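Local coordinates for Swi5-dependent recombination DNA repair protein 1 (Schizosaccharomyces pombe, PDB 3VIQ) that works with Swi5 as an activator of Rad51-mediated strand exchange, serving DNA recombination repair and meiotic chromosome segregation, at residues L6-R9 / L10-K14; K14-R17 / N18-Q22; L44-K47 / W48-A51. All blocks are in the same frame, centred on the assembly; numbering follows the deposited sequence.

Interaction 1 (L6-R9 / L10-K14); sequences LSRR and LKLEK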
ATOM      1  N   LEU A   6      40.076   1.637  15.057  1.00 43.47           N
ATOM      2  CA  LEU A   6      39.441   1.297  13.799  1.00 43.32           C
ATOM      3  C   LEU A   6      38.079   0.667  14.043  1.00 42.74           C
ATOM      4  O   LEU A   6      37.105   0.934  13.332  1.00 41.50           O
ATOM      5  CB  LEU A   6      40.279   0.312  12.994  1.00 44.38           C
ATOM      6  CG  LEU A   6      41.311   0.909  12.033  1.00 45.74           C
ATOM      7  CD1 LEU A   6      42.106  -0.217  11.415  1.00 45.46           C
ATOM      8  CD2 LEU A   6      40.635   1.765  10.966  1.00 45.70           C
ATOM      9  N   SER A   7      38.016  -0.171  15.055  1.00 43.05           N
ATOM     10  CA  SER A   7      36.778  -0.849  15.360  1.00 43.23           C
ATOM     11  C   SER A   7      35.776   0.150  15.934  1.00 42.48           C
ATOM     12  O   SER A   7      34.598   0.090  15.641  1.00 41.03           O
ATOM     13  CB  SER A   7      37.040  -2.010  16.301  1.00 44.04           C
ATOM     14  OG  SER A   7      35.812  -2.421  16.833  1.00 46.24           O
ATOM     15  N   ARG A   8      36.261   1.110  16.699  1.00 43.08           N
ATOM     16  CA  ARG A   8      35.381   2.122  17.265  1.00 43.82           C
ATOM     17  C   ARG A   8      34.930   3.111  16.187  1.00 42.79           C
ATOM     18  O   ARG A   8      33.798   3.549  16.216  1.00 41.69           O
ATOM     19  CB  ARG A   8      36.072   2.827  18.414  1.00 45.74           C
ATOM     20  CG  ARG A   8      35.289   3.892  19.108  1.00 47.77           C
ATOM     21  CD  ARG A   8      36.118   4.452  20.295  1.00 50.33           C
ATOM     22  NE  ARG A   8      35.412   5.542  20.950  1.00 51.96           N
ATOM     23  CZ  ARG A   8      34.506   5.376  21.917  1.00 55.41           C
ATOM     24  NH1 ARG A   8      34.192   4.150  22.378  1.00 55.92           N
ATOM     25  NH2 ARG A   8      33.908   6.442  22.444  1.00 55.69           N
ATOM     26  N   ARG A   9      35.789   3.446  15.227  1.00 42.28           N
ATOM     27  CA  ARG A   9      35.329   4.290  14.121  1.00 42.37           C
ATOM     28  C   ARG A   9      34.136   3.653  13.388  1.00 41.74           C
ATOM     29  O   ARG A   9      33.174   4.329  13.068  1.00 40.18           O
ATOM     30  CB  ARG A   9      36.444   4.564  13.117  1.00 42.39           C
ATOM     31  CG  ARG A   9      36.019   5.419  11.923  1.00 42.27           C
ATOM     32  CD  ARG A   9      37.240   5.826  11.029  1.00 42.67           C
ATOM     33  NE  ARG A   9      37.797   4.693  10.322  1.00 42.36           N
ATOM     34  CZ  ARG A   9      38.799   4.734   9.432  1.00 42.98           C
ATOM     35  NH1 ARG A   9      39.389   5.875   9.101  1.00 42.91           N
ATOM     36  NH2 ARG A   9      39.209   3.601   8.867  1.00 42.98           N
ATOM     37  N   LEU A  10      34.224   2.365  13.100  1.00 41.79           N
ATOM     38  CA  LEU A  10      33.167   1.705  12.363  1.00 42.72           C
ATOM     39  C   LEU A  10      31.879   1.659  13.192  1.00 42.20           C
ATOM     40  O   LEU A  10      30.814   1.900  12.678  1.00 41.41           O
ATOM     41  CB  LEU A  10      33.597   0.313  11.970  1.00 43.88           C
ATOM     42  CG  LEU A  10      32.972  -0.157  10.673  1.00 46.34           C
ATOM     43  CD1 LEU A  10      33.541   0.692   9.486  1.00 47.73           C
ATOM     44  CD2 LEU A  10      33.289  -1.687  10.465  1.00 46.81           C
ATOM     45  N   LYS A  11      31.984   1.411  14.487  1.00 43.34           N
ATOM     46  CA  LYS A  11      30.799   1.376  15.340  1.00 44.53           C
ATOM     47  C   LYS A  11      30.163   2.780  15.424  1.00 42.23           C
ATOM     48  O   LYS A  11      28.987   2.942  15.290  1.00 40.67           O
ATOM     49  CB  LYS A  11      31.186   0.837  16.713  1.00 48.08           C
ATOM     50  CG  LYS A  11      30.025   0.641  17.665  1.00 51.49           C
ATOM     51  CD  LYS A  11      30.349  -0.437  18.748  1.00 54.37           C
ATOM     52  CE  LYS A  11      31.424   0.005  19.764  1.00 57.47           C
ATOM     53  NZ  LYS A  11      30.854   0.634  21.011  1.00 59.68           N
ATOM     54  N   LEU A  12      30.965   3.809  15.563  1.00 42.05           N
ATOM     55  CA  LEU A  12      30.416   5.166  15.646  1.00 41.90           C
ATOM     56  C   LEU A  12      29.768   5.573  14.330  1.00 40.67           C
ATOM     57  O   LEU A  12      28.711   6.185  14.330  1.00 39.31           O
ATOM     58  CB  LEU A  12      31.482   6.163  16.063  1.00 41.73           C
ATOM     59  CG  LEU A  12      31.931   6.085  17.513  1.00 42.44           C
ATOM     60  CD1 LEU A  12      33.289   6.766  17.653  1.00 41.83           C
ATOM     61  CD2 LEU A  12      30.902   6.744  18.474  1.00 42.64           C
ATOM     62  N   GLU A  13      30.395   5.211  13.216  1.00 40.45           N
ATOM     63  CA  GLU A  13      29.800   5.473  11.916  1.00 41.36           C
ATOM     64  C   GLU A  13      28.406   4.823  11.716  1.00 40.84           C
ATOM     65  O   GLU A  13      27.512   5.450  11.132  1.00 38.84           O
ATOM     66  CB  GLU A  13      30.744   5.024  10.779  1.00 41.93           C
ATOM     67  CG  GLU A  13      31.858   6.042  10.526  1.00 42.34           C
ATOM     68  CD  GLU A  13      32.976   5.502   9.666  1.00 43.10           C
ATOM     69  OE1 GLU A  13      32.917   4.329   9.226  1.00 42.88           O
ATOM     70  OE2 GLU A  13      33.946   6.260   9.458  1.00 44.28           O
ATOM     71  N   LYS A  14      28.249   3.586  12.182  1.00 41.42           N
ATOM     72  CA  LYS A  14      26.940   2.915  12.149  1.00 43.01           C
ATOM     73  C   LYS A  14      25.933   3.685  13.043  1.00 41.29           C
ATOM     74  O   LYS A  14      24.786   3.913  12.640  1.00 39.64           O
ATOM     75  CB  LYS A  14      26.989   1.419  12.570  1.00 45.01           C
ATOM     76  CG  LYS A  14      28.061   0.525  11.866  1.00 49.78           C
ATOM     77  CD  LYS A  14      27.611  -0.986  11.648  1.00 52.58           C
ATOM     78  CE  LYS A  14      28.756  -1.942  11.183  1.00 56.01           C
ATOM     79  NZ  LYS A  14      29.134  -1.858   9.710  1.00 59.08           N
TER
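Successive turns of helix 3-35 of this C-terminal domain, part of a predicted coiled coil and packed here against the chain of Swi5, meet where Arg-8 and Arg-9 reach Leu-12 and Glu-13, four residues further along. The backbone supplies four i to i+4 hydrogen bonds; the shorter two run from Leu-12 N to Arg-8 O (2.9 Å) and from Glu-13 N to Arg-9 O (2.9 Å). Over this scaffold two pairs of side chains touch. The Arg-8 chain is extended from CG to NE, and its CG lies 3.8 Å from CD1 of Leu-12, the two side chains crossing at a slant. Leu-12 also folds back over the carbonyl it bonds to, with CG 3.4 Å from Arg-8 O. Beyond that methyl the guanidinium of Arg-8 goes on to the Swi5 chain, its NH2 forming a salt bridge with Glu-14 there. The buried Leu-12 packs on Leu-13 of that chain, and the partly exposed Arg-9 and Glu-13 touch the same leucine. Arg-9 and Glu-13 run side by side in the same direction, with their guanidinium and carboxylate planes 18° apart. Between the charged groups there is attraction but no salt bridge: NE of Arg-9 is 4.2 Å from OE2 of Glu-13, and the oxygen stands well out of the guanidinium plane, where no N-H aims at it. A bend at chi3 (69°) turns the end of the arginine off the line of its CB-CG-CD stem, and the stem is what meets the acid. The carboxylate would probably feel the positive charge, but its nearest approach is to aliphatic carbon, OE2 of Glu-13 lying 3.3 Å from CG and 3.7 Å from CD of Arg-9.

Interaction 2 (K14-R17 / N18-Q22); sequences KEVR and NLQEQ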
ATOM      1  N   LYS A  14      28.249   3.586  12.182  1.00 41.42           N
ATOM      2  CA  LYS A  14      26.940   2.915  12.149  1.00 43.01           C
ATOM      3  C   LYS A  14      25.933   3.685  13.043  1.00 41.29           C
ATOM      4  O   LYS A  14      24.786   3.913  12.640  1.00 39.64           O
ATOM      5  CB  LYS A  14      26.989   1.419  12.570  1.00 45.01           C
ATOM      6  CG  LYS A  14      28.061   0.525  11.866  1.00 49.78           C
ATOM      7  CD  LYS A  14      27.611  -0.986  11.648  1.00 52.58           C
ATOM      8  CE  LYS A  14      28.756  -1.942  11.183  1.00 56.01           C
ATOM      9  NZ  LYS A  14      29.134  -1.858   9.710  1.00 59.08           N
ATOM     10  N   GLU A  15      26.358   4.071  14.242  1.00 41.11           N
ATOM     11  CA  GLU A  15      25.441   4.736  15.179  1.00 42.20           C
ATOM     12  C   GLU A  15      24.972   6.085  14.612  1.00 41.03           C
ATOM     13  O   GLU A  15      23.779   6.413  14.710  1.00 40.32           O
ATOM     14  CB  GLU A  15      26.045   4.867  16.580  1.00 44.76           C
ATOM     15  CG  GLU A  15      26.164   3.498  17.309  1.00 46.45           C
ATOM     16  CD  GLU A  15      27.184   3.451  18.449  1.00 50.82           C
ATOM     17  OE1 GLU A  15      27.716   4.494  18.921  1.00 53.28           O
ATOM     18  OE2 GLU A  15      27.438   2.320  18.910  1.00 55.49           O
ATOM     19  N   VAL A  16      25.889   6.806  13.955  1.00 39.77           N
ATOM     20  CA  VAL A  16      25.583   8.068  13.301  1.00 39.70           C
ATOM     21  C   VAL A  16      24.534   7.916  12.172  1.00 39.43           C
ATOM     22  O   VAL A  16      23.573   8.688  12.118  1.00 38.15           O
ATOM     23  CB  VAL A  16      26.850   8.754  12.740  1.00 39.34           C
ATOM     24  CG1 VAL A  16      26.461   9.844  11.766  1.00 38.74           C
ATOM     25  CG2 VAL A  16      27.715   9.309  13.882  1.00 40.08           C
ATOM     26  N   ARG A  17      24.721   6.925  11.299  1.00 40.18           N
ATOM     27  CA  ARG A  17      23.729   6.618  10.250  1.00 41.13           C
ATOM     28  C   ARG A  17      22.362   6.270  10.851  1.00 41.00           C
ATOM     29  O   ARG A  17      21.345   6.764  10.395  1.00 39.31           O
ATOM     30  CB  ARG A  17      24.175   5.453   9.367  1.00 42.93           C
ATOM     31  CG  ARG A  17      25.381   5.735   8.453  1.00 45.84           C
ATOM     32  CD  ARG A  17      25.626   4.559   7.458  1.00 47.97           C
ATOM     33  NE  ARG A  17      25.869   3.276   8.143  1.00 49.07           N
ATOM     34  CZ  ARG A  17      27.066   2.738   8.434  1.00 50.71           C
ATOM     35  NH1 ARG A  17      28.213   3.326   8.104  1.00 52.00           N
ATOM     36  NH2 ARG A  17      27.123   1.570   9.059  1.00 50.22           N
ATOM     37  N   ASN A  18      22.343   5.414  11.870  1.00 42.41           N
ATOM     38  CA  ASN A  18      21.090   5.062  12.519  1.00 43.94           C
ATOM     39  C   ASN A  18      20.390   6.315  13.088  1.00 43.32           C
ATOM     40  O   ASN A  18      19.194   6.497  12.892  1.00 42.79           O
ATOM     41  CB  ASN A  18      21.328   4.013  13.606  1.00 47.64           C
ATOM     42  CG  ASN A  18      20.078   3.753  14.464  1.00 52.08           C
ATOM     43  OD1 ASN A  18      19.037   3.317  13.955  1.00 61.22           O
ATOM     44  ND2 ASN A  18      20.170   4.039  15.756  1.00 55.49           N
ATOM     45  N   LEU A  19      21.148   7.194  13.757  1.00 42.20           N
ATOM     46  CA  LEU A  19      20.587   8.423  14.322  1.00 41.34           C
ATOM     47  C   LEU A  19      20.118   9.367  13.221  1.00 40.64           C
ATOM     48  O   LEU A  19      19.062   9.997  13.341  1.00 39.95           O
ATOM     49  CB  LEU A  19      21.578   9.119  15.311  1.00 40.90           C
ATOM     50  CG  LEU A  19      21.758   8.401  16.675  1.00 41.63           C
ATOM     51  CD1 LEU A  19      23.134   8.643  17.315  1.00 41.40           C
ATOM     52  CD2 LEU A  19      20.679   8.789  17.654  1.00 41.14           C
ATOM     53  N   GLN A  20      20.889   9.494  12.146  1.00 40.98           N
ATOM     54  CA  GLN A  20      20.424  10.321  10.984  1.00 41.42           C
ATOM     55  C   GLN A  20      19.048   9.837  10.434  1.00 41.61           C
ATOM     56  O   GLN A  20      18.132  10.633  10.174  1.00 41.57           O
ATOM     57  CB  GLN A  20      21.500  10.333   9.888  1.00 40.37           C
ATOM     58  CG  GLN A  20      22.661  11.283  10.296  1.00 40.79           C
ATOM     59  CD  GLN A  20      23.937  11.136   9.488  1.00 40.15           C
ATOM     60  OE1 GLN A  20      24.255  10.059   8.969  1.00 38.98           O
ATOM     61  NE2 GLN A  20      24.689  12.228   9.390  1.00 39.59           N
ATOM     62  N   GLU A  21      18.903   8.527  10.323  1.00 41.85           N
ATOM     63  CA  GLU A  21      17.635   7.929   9.889  1.00 44.27           C
ATOM     64  C   GLU A  21      16.493   8.225  10.889  1.00 43.97           C
ATOM     65  O   GLU A  21      15.427   8.656  10.459  1.00 41.42           O
ATOM     66  CB  GLU A  21      17.831   6.443   9.599  1.00 45.47           C
ATOM     67  CG  GLU A  21      16.669   5.566   9.715  1.00 50.11           C
ATOM     68  CD  GLU A  21      17.021   4.114   9.341  1.00 54.40           C
ATOM     69  OE1 GLU A  21      18.066   3.889   8.683  1.00 62.95           O
ATOM     70  OE2 GLU A  21      16.277   3.202   9.725  1.00 58.77           O
ATOM     71  N   GLN A  22      16.747   8.074  12.199  1.00 43.31           N
ATOM     72  CA  GLN A  22      15.730   8.416  13.209  1.00 44.50           C
ATOM     73  C   GLN A  22      15.327   9.893  13.179  1.00 44.59           C
ATOM     74  O   GLN A  22      14.140  10.235  13.360  1.00 43.07           O
ATOM     75  CB  GLN A  22      16.159   8.035  14.622  1.00 45.48           C
ATOM     76  CG  GLN A  22      16.367   6.511  14.869  1.00 46.96           C
ATOM     77  CD  GLN A  22      16.936   6.254  16.255  1.00 50.14           C
ATOM     78  OE1 GLN A  22      18.129   6.033  16.430  1.00 55.32           O
ATOM     79  NE2 GLN A  22      16.085   6.313  17.249  1.00 53.39           N
TER
HETATM   80  O   HOH W   1      22.666   4.856  17.191  1.00 52.53           O
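Gln-20 reaches back along its helix to Val-16, laying its side chain over the Val-16 carbonyl to which its own backbone N is hydrogen-bonded (Gln-20 N to Val-16 O, 2.8 Å). CB comes first, 3.5 Å from Val-16 O. CG closes further, to 3.3 Å from the same oxygen, because chi1 of -76° sets it anti to the carbonyl carbon of Gln-20, beside the backbone N, on the side of the preceding turn. From there the chain is extended, and the side chain crosses that of the valine at a slant: CD and OE1 of Gln-20 each lie 3.6 Å from CG1 of Val-16. NE2, the remaining tip atom, is slightly further from that methyl. Both residues belong to helix 3-35, in a predicted coiled coil, and both pack on Gln-16 of the Swi5 chain, so this pair sits at the join between the two proteins. Leu-19, next to it and buried, follows a similar course over Glu-15, its CG 3.4 Å from Glu-15 O while its side chain packs on Glu-21 of the Swi5 chain. The carboxylate of Glu-15 is engaged elsewhere, OE1 making a salt bridge with Lys-17 of the Swi5 chain. The backbone oxygen of Glu-15, by contrast, accepts twice: from Leu-19 N, and from a water 3.1 Å from Glu-15 O. That water in turn accepts from ND2 of the exposed Asn-18 at 3.0 Å, bridging side chain to backbone across one turn.

Interaction 3 (L44-K47 / W48-A51); sequences LIQK and WKNA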
ATOM      1  N   LEU A  44     -12.459   8.382   4.143  1.00 42.94           N
ATOM      2  CA  LEU A  44     -12.451   8.365   2.688  1.00 43.12           C
ATOM      3  C   LEU A  44     -12.295   6.937   2.136  1.00 44.66           C
ATOM      4  O   LEU A  44     -12.912   6.601   1.097  1.00 44.49           O
ATOM      5  CB  LEU A  44     -11.346   9.260   2.148  1.00 42.66           C
ATOM      6  CG  LEU A  44     -11.631  10.769   2.202  1.00 43.61           C
ATOM      7  CD1 LEU A  44     -10.347  11.599   2.127  1.00 42.80           C
ATOM      8  CD2 LEU A  44     -12.601  11.162   1.085  1.00 44.09           C
ATOM      9  N   ILE A  45     -11.474   6.110   2.812  1.00 43.87           N
ATOM     10  CA  ILE A  45     -11.273   4.725   2.391  1.00 44.03           C
ATOM     11  C   ILE A  45     -12.594   3.940   2.414  1.00 45.76           C
ATOM     12  O   ILE A  45     -12.860   3.151   1.489  1.00 44.76           O
ATOM     13  CB  ILE A  45     -10.184   4.018   3.257  1.00 43.49           C
ATOM     14  CG1 ILE A  45      -8.785   4.472   2.805  1.00 42.99           C
ATOM     15  CG2 ILE A  45     -10.303   2.496   3.192  1.00 43.41           C
ATOM     16  CD1 ILE A  45      -7.688   4.170   3.863  1.00 43.25           C
ATOM     17  N   GLN A  46     -13.434   4.156   3.436  1.00 46.73           N
ATOM     18  CA  GLN A  46     -14.698   3.420   3.508  1.00 48.70           C
ATOM     19  C   GLN A  46     -15.675   3.884   2.446  1.00 48.04           C
ATOM     20  O   GLN A  46     -16.429   3.064   1.896  1.00 47.75           O
ATOM     21  CB  GLN A  46     -15.353   3.470   4.892  1.00 51.88           C
ATOM     22  CG  GLN A  46     -14.552   2.766   5.989  1.00 55.44           C
ATOM     23  CD  GLN A  46     -14.281   1.268   5.708  1.00 58.77           C
ATOM     24  OE1 GLN A  46     -15.210   0.489   5.460  1.00 61.08           O
ATOM     25  NE2 GLN A  46     -12.995   0.872   5.748  1.00 59.01           N
ATOM     26  N   LYS A  47     -15.650   5.181   2.137  1.00 47.41           N
ATOM     27  CA  LYS A  47     -16.535   5.753   1.125  1.00 46.85           C
ATOM     28  C   LYS A  47     -16.186   5.199  -0.229  1.00 46.42           C
ATOM     29  O   LYS A  47     -17.065   4.660  -0.920  1.00 44.38           O
ATOM     30  CB  LYS A  47     -16.435   7.266   1.077  1.00 47.54           C
ATOM     31  CG  LYS A  47     -17.208   7.967   2.167  1.00 48.65           C
ATOM     32  CD  LYS A  47     -16.948   9.456   2.098  1.00 49.20           C
ATOM     33  CE  LYS A  47     -17.767  10.217   3.106  1.00 49.30           C
ATOM     34  NZ  LYS A  47     -19.204   9.969   2.944  1.00 49.38           N
ATOM     35  N   TRP A  48     -14.909   5.287  -0.595  1.00 45.78           N
ATOM     36  CA  TRP A  48     -14.462   4.733  -1.897  1.00 46.34           C
ATOM     37  C   TRP A  48     -14.569   3.201  -1.955  1.00 47.52           C
ATOM     38  O   TRP A  48     -14.948   2.629  -2.990  1.00 48.47           O
ATOM     39  CB  TRP A  48     -13.037   5.171  -2.248  1.00 44.89           C
ATOM     40  CG  TRP A  48     -12.947   6.624  -2.566  1.00 43.45           C
ATOM     41  CD1 TRP A  48     -12.345   7.585  -1.807  1.00 43.99           C
ATOM     42  CD2 TRP A  48     -13.477   7.297  -3.707  1.00 43.27           C
ATOM     43  NE1 TRP A  48     -12.472   8.816  -2.409  1.00 43.19           N
ATOM     44  CE2 TRP A  48     -13.164   8.667  -3.573  1.00 42.83           C
ATOM     45  CE3 TRP A  48     -14.191   6.882  -4.840  1.00 43.90           C
ATOM     46  CZ2 TRP A  48     -13.526   9.617  -4.527  1.00 43.19           C
ATOM     47  CZ3 TRP A  48     -14.562   7.841  -5.785  1.00 43.47           C
ATOM     48  CH2 TRP A  48     -14.226   9.186  -5.620  1.00 43.68           C
ATOM     49  N   LYS A  49     -14.299   2.524  -0.843  1.00 48.67           N
ATOM     50  CA  LYS A  49     -14.496   1.059  -0.805  1.00 49.90           C
ATOM     51  C   LYS A  49     -15.953   0.687  -1.050  1.00 49.95           C
ATOM     52  O   LYS A  49     -16.238  -0.212  -1.849  1.00 50.21           O
ATOM     53  CB  LYS A  49     -14.043   0.456   0.517  1.00 52.75           C
ATOM     54  CG  LYS A  49     -13.702  -1.015   0.452  1.00 54.62           C
ATOM     55  CD  LYS A  49     -12.931  -1.455   1.683  1.00 56.14           C
ATOM     56  CE  LYS A  49     -13.880  -1.801   2.822  1.00 59.19           C
ATOM     57  NZ  LYS A  49     -14.494  -3.160   2.659  1.00 60.37           N
ATOM     58  N   ASN A  50     -16.875   1.377  -0.378  1.00 50.70           N
ATOM     59  CA  ASN A  50     -18.295   1.178  -0.603  1.00 51.42           C
ATOM     60  C   ASN A  50     -18.622   1.404  -2.069  1.00 49.70           C
ATOM     61  O   ASN A  50     -19.383   0.621  -2.668  1.00 46.85           O
ATOM     62  CB  ASN A  50     -19.150   2.126   0.244  1.00 54.52           C
ATOM     63  CG  ASN A  50     -19.144   1.779   1.731  1.00 59.01           C
ATOM     64  OD1 ASN A  50     -18.508   0.811   2.169  1.00 64.53           O
ATOM     65  ND2 ASN A  50     -19.847   2.589   2.523  1.00 61.40           N
ATOM     66  N   ALA A  51     -18.031   2.449  -2.656  1.00 48.56           N
ATOM     67  CA  ALA A  51     -18.259   2.748  -4.093  1.00 48.44           C
ATOM     68  C   ALA A  51     -17.760   1.624  -5.012  1.00 47.50           C
ATOM     69  O   ALA A  51     -18.506   1.146  -5.857  1.00 50.19           O
ATOM     70  CB  ALA A  51     -17.660   4.078  -4.503  1.00 45.97           C
TER
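Trp-48 folds back over Leu-44 on the Swi5-facing side of helix 38-68, whose turns here lie in a predicted coiled coil. This is the tight side. Trp-48 N bonds almost straight (177°) to Leu-44 O, and the ring carbon CD1 of Trp-48 lies 3.1 Å from that oxygen. The side chains themselves meet more lightly, with CB of Leu-44 4.4 Å from CD1 of Trp-48. The indole is buried: it packs on Ala-57 of the Swi5 chain, and its NE1 gives a hydrogen bond to the carbonyl oxygen of Glu-85 of that chain. Were Trp-48 an alanine, a gap would probably open beside Leu-44 and Ala-57 of Swi5, and the Glu-85 carbonyl of Swi5 would lose its indole donor. Away from the indole, where Gln-46 is exposed and Lys-49 partly so, the side chains meet more loosely. They lie alongside each other, pointing the same way; a bend at chi2 (-58°) of Gln-46 brings its amide near the lysine, OE1 of Gln-46 standing 3.7 Å from CE of Lys-49. The exposed Asn-50 is an exception: its side chain folds back on the carbonyl that accepts its backbone N-H, with OD1 of Asn-50 3.1 Å from Gln-46 O, two acceptors that cannot bond to each other.

From the N terminus, interactions 1 and 2 follow directly on each other along helix 3-35: residues 6-14 and 14-22 overlap at Lys-14, and the centres of the two contacts are 12 Å apart. After helix 3-35 the helical course is briefly interrupted before helix 38-68, which carries interaction 3; the centre of interaction 3 lies about 50 Å from that of interaction 1 and about 39 Å from that of interaction 2. Each contact closes single helical turns, not a loop; none nests within or crosses another. Interaction 3 touches neither of the others. What the three have in common is Swi5, whose chain packs against both helices.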